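Local atomic coordinates of endoglucanase (Bacillus akibai, PDB entry 1UWW), a protein that hydrolyses internal beta-1,4-glucosidic linkages of cellulose and related glucans, this chain being its family 28 carbohydrate-binding module, specific for non-crystalline cellulose. Residues A[50-55]-A[182-187]; A[43-48]-A[178-183]. All blocks are in the same frame, centred on the assembly; numbering follows the deposited sequence.

Contact 1: A[50-55]-A[182-187]; sequences SNALSW and FVDNVR. With CA (calcium ion), chain C.
Ser50, Asn51 and Asp184 converge on one calcium ion. Asp184 grips it with both carboxylate oxygens, OD1 and OD2 each 2.5 Å from the metal. The other strand supplies Ser50 OG and a backbone oxygen, the distance from Asn51 O to the calcium ion being 2.3 Å. Asp184 OD2 and Asn51 O approach to 3.1 Å because they share the cation. Water 2, Val21 and Glu23 bring the ligand atoms to seven. In the second shell, Asn185 OD1 accepts a hydrogen bond from water 2 at 2.7 Å; its ND2 donates to water 1, which also bonds Ser50 OG, and to Asp92. Asn185 and Val186 form a G1 beta bulge opposite Ser20, so the strand departs from regular pairing right beside the ion. Farther along, Leu53 and Val183 make a hydrogen-bonded antiparallel pair, with Val183 N to Leu53 O at 2.8 Å the straighter of the two bonds (160°). On the face of Leu53, Val183 CG2 meets Trp55 CZ3 at 3.9 Å. On the other, Ser54 OG lies over the Phe182 ring, 3.4 Å from CD2, with OG anti to the backbone N (chi1 -172°); Val181 O and Arg180 hold this hydroxyl there. Neighbouring antiparallel strands whose splayed ends are tied by calcium to an N-terminal loop are consistent with the structural metal site of a beta-sandwich carbohydrate-binding module.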
ATOM      1  N   SER A  50      18.729  15.821  15.970  1.00 20.69           N
ATOM      2  CA  SER A  50      19.627  14.768  15.541  1.00 20.69           C
ATOM      3  C   SER A  50      19.892  14.939  14.057  1.00 20.62           C
ATOM      4  O   SER A  50      19.105  15.553  13.355  1.00 22.74           O
ATOM      5  CB  SER A  50      19.007  13.402  15.831  1.00 20.82           C
ATOM      6  OG  SER A  50      19.914  12.330  15.557  1.00 20.15           O
ATOM      7  N   ASN A  51      20.971  14.375  13.570  1.00 19.84           N
ATOM      8  CA  ASN A  51      21.269  14.427  12.159  1.00 19.77           C
ATOM      9  C   ASN A  51      20.530  13.325  11.406  1.00 17.77           C
ATOM     10  O   ASN A  51      20.385  12.210  11.898  1.00 17.92           O
ATOM     11  CB  ASN A  51      22.768  14.321  11.933  1.00 20.38           C
ATOM     12  CG  ASN A  51      23.493  15.568  12.333  1.00 23.64           C
ATOM     13  OD1 ASN A  51      23.135  16.686  11.917  1.00 27.19           O
ATOM     14  ND2 ASN A  51      24.504  15.404  13.166  1.00 26.33           N
ATOM     15  N   ALA A  52      20.078  13.653  10.199  1.00 18.27           N
ATOM     16  CA  ALA A  52      19.181  12.802   9.433  1.00 17.47           C
ATOM     17  C   ALA A  52      19.550  12.846   7.946  1.00 17.84           C
ATOM     18  O   ALA A  52      20.079  13.829   7.460  1.00 18.60           O
ATOM     19  CB  ALA A  52      17.785  13.283   9.632  1.00 18.04           C
ATOM     20  N   LEU A  53      19.258  11.780   7.222  1.00 16.66           N
ATOM     21  CA  LEU A  53      19.378  11.729   5.763  1.00 17.58           C
ATOM     22  C   LEU A  53      18.258  12.612   5.181  1.00 17.77           C
ATOM     23  O   LEU A  53      17.106  12.467   5.559  1.00 18.36           O
ATOM     24  CB  LEU A  53      19.195  10.298   5.297  1.00 17.40           C
ATOM     25  CG  LEU A  53      19.361  10.034   3.800  1.00 18.41           C
ATOM     26  CD1 LEU A  53      20.789  10.260   3.357  1.00 19.00           C
ATOM     27  CD2 LEU A  53      18.895   8.629   3.457  1.00 18.94           C
ATOM     28  N   SER A  54      18.573  13.489   4.230  1.00 18.03           N
ATOM     29  CA  SER A  54      17.627  14.508   3.759  1.00 18.00           C
ATOM     30  C   SER A  54      17.721  14.790   2.271  1.00 17.23           C
ATOM     31  O   SER A  54      18.789  14.687   1.677  1.00 17.90           O
ATOM     32  CB  SER A  54      17.839  15.782   4.597  1.00 18.95           C
ATOM     33  OG  SER A  54      16.868  16.769   4.369  1.00 18.12           O
ATOM     34  N   TRP A  55      16.574  15.105   1.683  1.00 17.76           N
ATOM     35  CA  TRP A  55      16.522  15.609   0.306  1.00 17.07           C
ATOM     36  C   TRP A  55      15.310  16.521   0.212  1.00 17.50           C
ATOM     37  O   TRP A  55      14.432  16.497   1.054  1.00 17.18           O
ATOM     38  CB  TRP A  55      16.495  14.455  -0.710  1.00 17.67           C
ATOM     39  CG  TRP A  55      15.263  13.606  -0.676  1.00 17.86           C
ATOM     40  CD1 TRP A  55      14.194  13.704  -1.518  1.00 18.43           C
ATOM     41  CD2 TRP A  55      14.971  12.503   0.216  1.00 17.79           C
ATOM     42  NE1 TRP A  55      13.253  12.757  -1.189  1.00 17.37           N
ATOM     43  CE2 TRP A  55      13.709  12.000  -0.143  1.00 18.57           C
ATOM     44  CE3 TRP A  55      15.642  11.909   1.288  1.00 17.74           C
ATOM     45  CZ2 TRP A  55      13.115  10.912   0.512  1.00 17.62           C
ATOM     46  CZ3 TRP A  55      15.035  10.834   1.948  1.00 17.02           C
ATOM     47  CH2 TRP A  55      13.795  10.359   1.554  1.00 17.77           C
ATOM     48  N   PHE A 182      13.249  14.200   5.768  1.00 16.85           N
ATOM     49  CA  PHE A 182      14.359  13.733   6.608  1.00 16.58           C
ATOM     50  C   PHE A 182      14.028  12.315   7.101  1.00 15.68           C
ATOM     51  O   PHE A 182      12.905  12.055   7.542  1.00 16.50           O
ATOM     52  CB  PHE A 182      14.558  14.610   7.848  1.00 16.79           C
ATOM     53  CG  PHE A 182      14.648  16.109   7.586  1.00 18.10           C
ATOM     54  CD1 PHE A 182      13.491  16.881   7.351  1.00 18.33           C
ATOM     55  CD2 PHE A 182      15.866  16.744   7.653  1.00 17.78           C
ATOM     56  CE1 PHE A 182      13.572  18.244   7.153  1.00 19.27           C
ATOM     57  CE2 PHE A 182      15.952  18.145   7.467  1.00 20.22           C
ATOM     58  CZ  PHE A 182      14.819  18.873   7.236  1.00 18.85           C
ATOM     59  N   VAL A 183      15.022  11.439   7.076  1.00 16.15           N
ATOM     60  CA  VAL A 183      14.916  10.056   7.570  1.00 16.27           C
ATOM     61  C   VAL A 183      16.000   9.826   8.620  1.00 16.28           C
ATOM     62  O   VAL A 183      17.167  10.115   8.393  1.00 16.65           O
ATOM     63  CB  VAL A 183      15.136   9.091   6.378  1.00 16.60           C
ATOM     64  CG1 VAL A 183      15.353   7.641   6.818  1.00 17.74           C
ATOM     65  CG2 VAL A 183      13.994   9.203   5.369  1.00 17.49           C
ATOM     66  N   ASP A 184      15.611   9.263   9.760  1.00 16.70           N
ATOM     67  CA  ASP A 184      16.583   8.970  10.821  1.00 16.72           C
ATOM     68  C   ASP A 184      16.273   7.632  11.502  1.00 16.06           C
ATOM     69  O   ASP A 184      15.144   7.175  11.522  1.00 16.34           O
ATOM     70  CB  ASP A 184      16.619  10.099  11.852  1.00 15.27           C
ATOM     71  CG  ASP A 184      17.927  10.184  12.632  1.00 17.32           C
ATOM     72  OD1 ASP A 184      18.899   9.425  12.395  1.00 17.39           O
ATOM     73  OD2 ASP A 184      18.025  11.104  13.491  1.00 17.79           O
ATOM     74  N   ASN A 185      17.306   7.026  12.066  1.00 16.22           N
ATOM     75  CA  ASN A 185      17.153   5.857  12.944  1.00 16.55           C
ATOM     76  C   ASN A 185      16.493   4.667  12.243  1.00 16.38           C
ATOM     77  O   ASN A 185      15.585   4.045  12.775  1.00 18.35           O
ATOM     78  CB  ASN A 185      16.440   6.217  14.247  1.00 17.26           C
ATOM     79  CG  ASN A 185      17.117   7.327  14.969  1.00 18.33           C
ATOM     80  OD1 ASN A 185      18.320   7.256  15.217  1.00 18.10           O
ATOM     81  ND2 ASN A 185      16.376   8.380  15.278  1.00 19.45           N
ATOM     82  N   VAL A 186      16.959   4.358  11.037  1.00 17.04           N
ATOM     83  CA  VAL A 186      16.405   3.223  10.303  1.00 16.62           C
ATOM     84  C   VAL A 186      16.913   1.943  10.938  1.00 18.13           C
ATOM     85  O   VAL A 186      18.096   1.764  11.074  1.00 18.00           O
ATOM     86  CB  VAL A 186      16.760   3.225   8.786  1.00 17.44           C
ATOM     87  CG1 VAL A 186      15.950   2.136   8.065  1.00 18.38           C
ATOM     88  CG2 VAL A 186      16.556   4.577   8.146  1.00 18.19           C
ATOM     89  N   ARG A 187      16.008   1.067  11.331  1.00 17.29           N
ATOM     90  CA  ARG A 187      16.398  -0.206  11.961  1.00 18.15           C
ATOM     91  C   ARG A 187      15.318  -1.262  11.896  1.00 18.75           C
ATOM     92  O   ARG A 187      14.159  -0.962  11.704  1.00 19.27           O
ATOM     93  CB  ARG A 187      16.732   0.032  13.414  1.00 19.75           C
ATOM     94  CG  ARG A 187      15.626   0.581  14.230  1.00 21.55           C
ATOM     95  CD  ARG A 187      15.986   0.632  15.696  1.00 27.95           C
ATOM     96  NE  ARG A 187      16.050  -0.729  16.230  1.00 32.89           N
ATOM     97  CZ  ARG A 187      16.620  -1.090  17.385  1.00 36.57           C
ATOM     98  NH1 ARG A 187      17.197  -0.187  18.169  1.00 36.83           N
ATOM     99  NH2 ARG A 187      16.603  -2.366  17.761  1.00 38.04           N
TER
HETATM  100 CA    CA C1192      20.452  10.819  13.713  1.00 17.48          CA
HETATM  101  O   HOH W   1      17.603  10.658  16.642  1.00 23.38           O
HETATM  102  O   HOH W   2      20.197   9.252  15.447  1.00 19.16           O

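Contact 2: A[43-48]-A[178-183]; sequences TIEEAN and AGRVFV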
ATOM      1  N   THR A  43      21.761  14.750   1.463  1.00 19.30           N
ATOM      2  CA  THR A  43      22.697  15.314   2.435  1.00 20.21           C
ATOM      3  C   THR A  43      22.281  14.985   3.859  1.00 20.80           C
ATOM      4  O   THR A  43      21.177  14.492   4.114  1.00 22.03           O
ATOM      5  CB  THR A  43      22.828  16.838   2.268  1.00 20.89           C
ATOM      6  OG1 THR A  43      21.565  17.450   2.496  1.00 22.70           O
ATOM      7  CG2 THR A  43      23.271  17.209   0.840  1.00 22.75           C
ATOM      8  N   ILE A  44      23.170  15.235   4.796  1.00 20.81           N
ATOM      9  CA  ILE A  44      22.865  15.025   6.188  1.00 20.52           C
ATOM     10  C   ILE A  44      22.493  16.376   6.810  1.00 21.19           C
ATOM     11  O   ILE A  44      23.280  17.328   6.757  1.00 21.95           O
ATOM     12  CB  ILE A  44      24.075  14.388   6.920  1.00 20.56           C
ATOM     13  CG1 ILE A  44      24.513  13.052   6.278  1.00 20.28           C
ATOM     14  CG2 ILE A  44      23.723  14.192   8.404  1.00 21.02           C
ATOM     15  CD1 ILE A  44      23.395  12.086   5.982  1.00 20.99           C
ATOM     16  N   GLU A  45      21.301  16.474   7.384  1.00 20.51           N
ATOM     17  CA  GLU A  45      20.760  17.724   7.909  1.00 20.88           C
ATOM     18  C   GLU A  45      20.134  17.483   9.296  1.00 21.43           C
ATOM     19  O   GLU A  45      19.651  16.394   9.604  1.00 20.98           O
ATOM     20  CB  GLU A  45      19.725  18.321   6.951  1.00 21.33           C
ATOM     21  CG  GLU A  45      20.189  18.481   5.509  1.00 22.37           C
ATOM     22  CD  GLU A  45      21.251  19.539   5.314  1.00 25.76           C
ATOM     23  OE1 GLU A  45      21.465  20.375   6.241  1.00 29.46           O
ATOM     24  OE2 GLU A  45      21.875  19.489   4.222  1.00 26.80           O
ATOM     25  N   GLU A  46      20.082  18.518  10.129  1.00 21.11           N
ATOM     26  CA  GLU A  46      19.503  18.430  11.457  1.00 22.21           C
ATOM     27  C   GLU A  46      17.978  18.376  11.407  1.00 20.93           C
ATOM     28  O   GLU A  46      17.335  19.156  10.691  1.00 21.77           O
ATOM     29  CB  GLU A  46      19.978  19.608  12.312  1.00 23.43           C
ATOM     30  CG  GLU A  46      19.518  19.543  13.770  1.00 28.08           C
ATOM     31  CD  GLU A  46      18.193  20.252  14.037  1.00 32.19           C
ATOM     32  OE1 GLU A  46      17.815  21.163  13.256  1.00 37.61           O
ATOM     33  OE2 GLU A  46      17.506  19.928  15.037  1.00 31.62           O
ATOM     34  N   ALA A  47      17.398  17.438  12.133  1.00 19.70           N
ATOM     35  CA  ALA A  47      15.956  17.371  12.335  1.00 19.51           C
ATOM     36  C   ALA A  47      15.695  16.881  13.747  1.00 19.56           C
ATOM     37  O   ALA A  47      16.158  15.801  14.139  1.00 19.13           O
ATOM     38  CB  ALA A  47      15.292  16.428  11.336  1.00 20.54           C
ATOM     39  N   ASN A  48      14.952  17.662  14.517  1.00 19.01           N
ATOM     40  CA  ASN A  48      14.487  17.213  15.832  1.00 18.83           C
ATOM     41  C   ASN A  48      15.643  16.887  16.783  1.00 18.97           C
ATOM     42  O   ASN A  48      15.517  15.988  17.611  1.00 19.26           O
ATOM     43  CB  ASN A  48      13.524  16.024  15.638  1.00 18.98           C
ATOM     44  CG  ASN A  48      12.738  15.641  16.894  1.00 19.55           C
ATOM     45  OD1 ASN A  48      12.415  16.488  17.741  1.00 20.15           O
ATOM     46  ND2 ASN A  48      12.338  14.375  16.962  1.00 19.10           N
ATOM     47  N   ALA A 178       5.599  19.689  -1.732  1.00 16.54           N
ATOM     48  CA  ALA A 178       6.931  20.138  -2.088  1.00 16.68           C
ATOM     49  C   ALA A 178       7.621  20.602  -0.809  1.00 17.45           C
ATOM     50  O   ALA A 178       6.998  21.272   0.000  1.00 17.36           O
ATOM     51  CB  ALA A 178       6.857  21.304  -3.086  1.00 17.37           C
ATOM     52  N   GLY A 179       8.873  20.227  -0.635  1.00 16.42           N
ATOM     53  CA  GLY A 179       9.617  20.598   0.560  1.00 17.00           C
ATOM     54  C   GLY A 179      10.733  19.646   0.839  1.00 17.12           C
ATOM     55  O   GLY A 179      11.170  18.919  -0.034  1.00 18.41           O
ATOM     56  N   ARG A 180      11.244  19.716   2.069  1.00 16.81           N
ATOM     57  CA  ARG A 180      12.380  18.900   2.492  1.00 16.97           C
ATOM     58  C   ARG A 180      11.875  17.790   3.400  1.00 17.35           C
ATOM     59  O   ARG A 180      10.949  18.007   4.175  1.00 18.14           O
ATOM     60  CB  ARG A 180      13.425  19.777   3.183  1.00 18.02           C
ATOM     61  CG  ARG A 180      14.645  19.003   3.620  1.00 18.17           C
ATOM     62  CD  ARG A 180      15.812  19.873   4.020  1.00 20.21           C
ATOM     63  NE  ARG A 180      16.480  20.467   2.871  1.00 21.98           N
ATOM     64  CZ  ARG A 180      17.297  19.828   2.053  1.00 21.83           C
ATOM     65  NH1 ARG A 180      17.635  18.562   2.246  1.00 20.36           N
ATOM     66  NH2 ARG A 180      17.839  20.457   1.012  1.00 25.55           N
ATOM     67  N   VAL A 181      12.454  16.604   3.231  1.00 17.44           N
ATOM     68  CA  VAL A 181      12.124  15.464   4.073  1.00 18.24           C
ATOM     69  C   VAL A 181      13.423  14.945   4.685  1.00 17.62           C
ATOM     70  O   VAL A 181      14.537  15.203   4.223  1.00 16.83           O
ATOM     71  CB  VAL A 181      11.337  14.367   3.352  1.00 19.41           C
ATOM     72  CG1 VAL A 181      10.041  14.916   2.754  1.00 20.25           C
ATOM     73  CG2 VAL A 181      12.156  13.674   2.328  1.00 18.17           C
ATOM     74  N   PHE A 182      13.249  14.200   5.768  1.00 16.85           N
ATOM     75  CA  PHE A 182      14.359  13.733   6.608  1.00 16.58           C
ATOM     76  C   PHE A 182      14.028  12.315   7.101  1.00 15.68           C
ATOM     77  O   PHE A 182      12.905  12.055   7.542  1.00 16.50           O
ATOM     78  CB  PHE A 182      14.558  14.610   7.848  1.00 16.79           C
ATOM     79  CG  PHE A 182      14.648  16.109   7.586  1.00 18.10           C
ATOM     80  CD1 PHE A 182      13.491  16.881   7.351  1.00 18.33           C
ATOM     81  CD2 PHE A 182      15.866  16.744   7.653  1.00 17.78           C
ATOM     82  CE1 PHE A 182      13.572  18.244   7.153  1.00 19.27           C
ATOM     83  CE2 PHE A 182      15.952  18.145   7.467  1.00 20.22           C
ATOM     84  CZ  PHE A 182      14.819  18.873   7.236  1.00 18.85           C
ATOM     85  N   VAL A 183      15.022  11.439   7.076  1.00 16.15           N
ATOM     86  CA  VAL A 183      14.916  10.056   7.570  1.00 16.27           C
ATOM     87  C   VAL A 183      16.000   9.826   8.620  1.00 16.28           C
ATOM     88  O   VAL A 183      17.167  10.115   8.393  1.00 16.65           O
ATOM     89  CB  VAL A 183      15.136   9.091   6.378  1.00 16.60           C
ATOM     90  CG1 VAL A 183      15.353   7.641   6.818  1.00 17.74           C
ATOM     91  CG2 VAL A 183      13.994   9.203   5.369  1.00 17.49           C
TER
HETATM   92  O   HOH W   3      19.778  17.602   0.501  1.00 23.34           O
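Phe182 meets Ala47 with a face of its ring and Glu45 with the edge. Its CB starts the contact 4.0 Å from Ala47 CB, and with CG anti to the carbonyl carbon, chi1 -51° places the ring with a face against that methyl. Ala47 CB then sits over this face, the one away from Ser54, in a CH-pi contact 27° off the normal, with CD2 of Phe182 its nearest ring atom at 3.7 Å. One atom further out, Phe182 CE2 reaches Glu45 CB at 3.8 Å, near the ring plane, and lies 3.7 Å from the backbone oxygen Glu46 O; Leu142 of strand 142-150 also touches this side chain. No backbone hydrogen bond joins the two segments, since strand 50-58 runs between them in the antiparallel sheet; these are next-but-one strands of the beta-sandwich, crossing at 90° here, and their side chains meet over the middle strand. Toward Thr43 and Arg180 the contact turns polar. Water 3 lies in the plane of the Arg180 guanidinium, accepting from NH1 at 2.9 Å and donating to Thr43 OG1 at 2.7 Å. Thr43 OG1 in turn donates to the anti lone pair of Glu45 OE2. The acid and Arg180 thus communicate through a hydroxyl and a water rather than a salt bridge, OE2 and NH1 staying 4.8 Å apart, while NH1 is also hydrogen-bonded to Ser54 OG.

Overall arrangement
Both contacts end on strand 180-189 and share Phe182, their centres about 7 Å apart in the same antiparallel sheet. Contact 1 pairs that strand with its immediate neighbour, 50-58, and is largely buried; contact 2 reaches past 50-58 to 43-47, the outermost strand on that side, and is only partly buried. The chemistry changes accordingly: backbone hydrogen bonds and shared metal ligands in contact 1, side-chain packing and a water bridge in contact 2. Strand 50-58 connects the two, with Ser54 bonded through its backbone to Thr43.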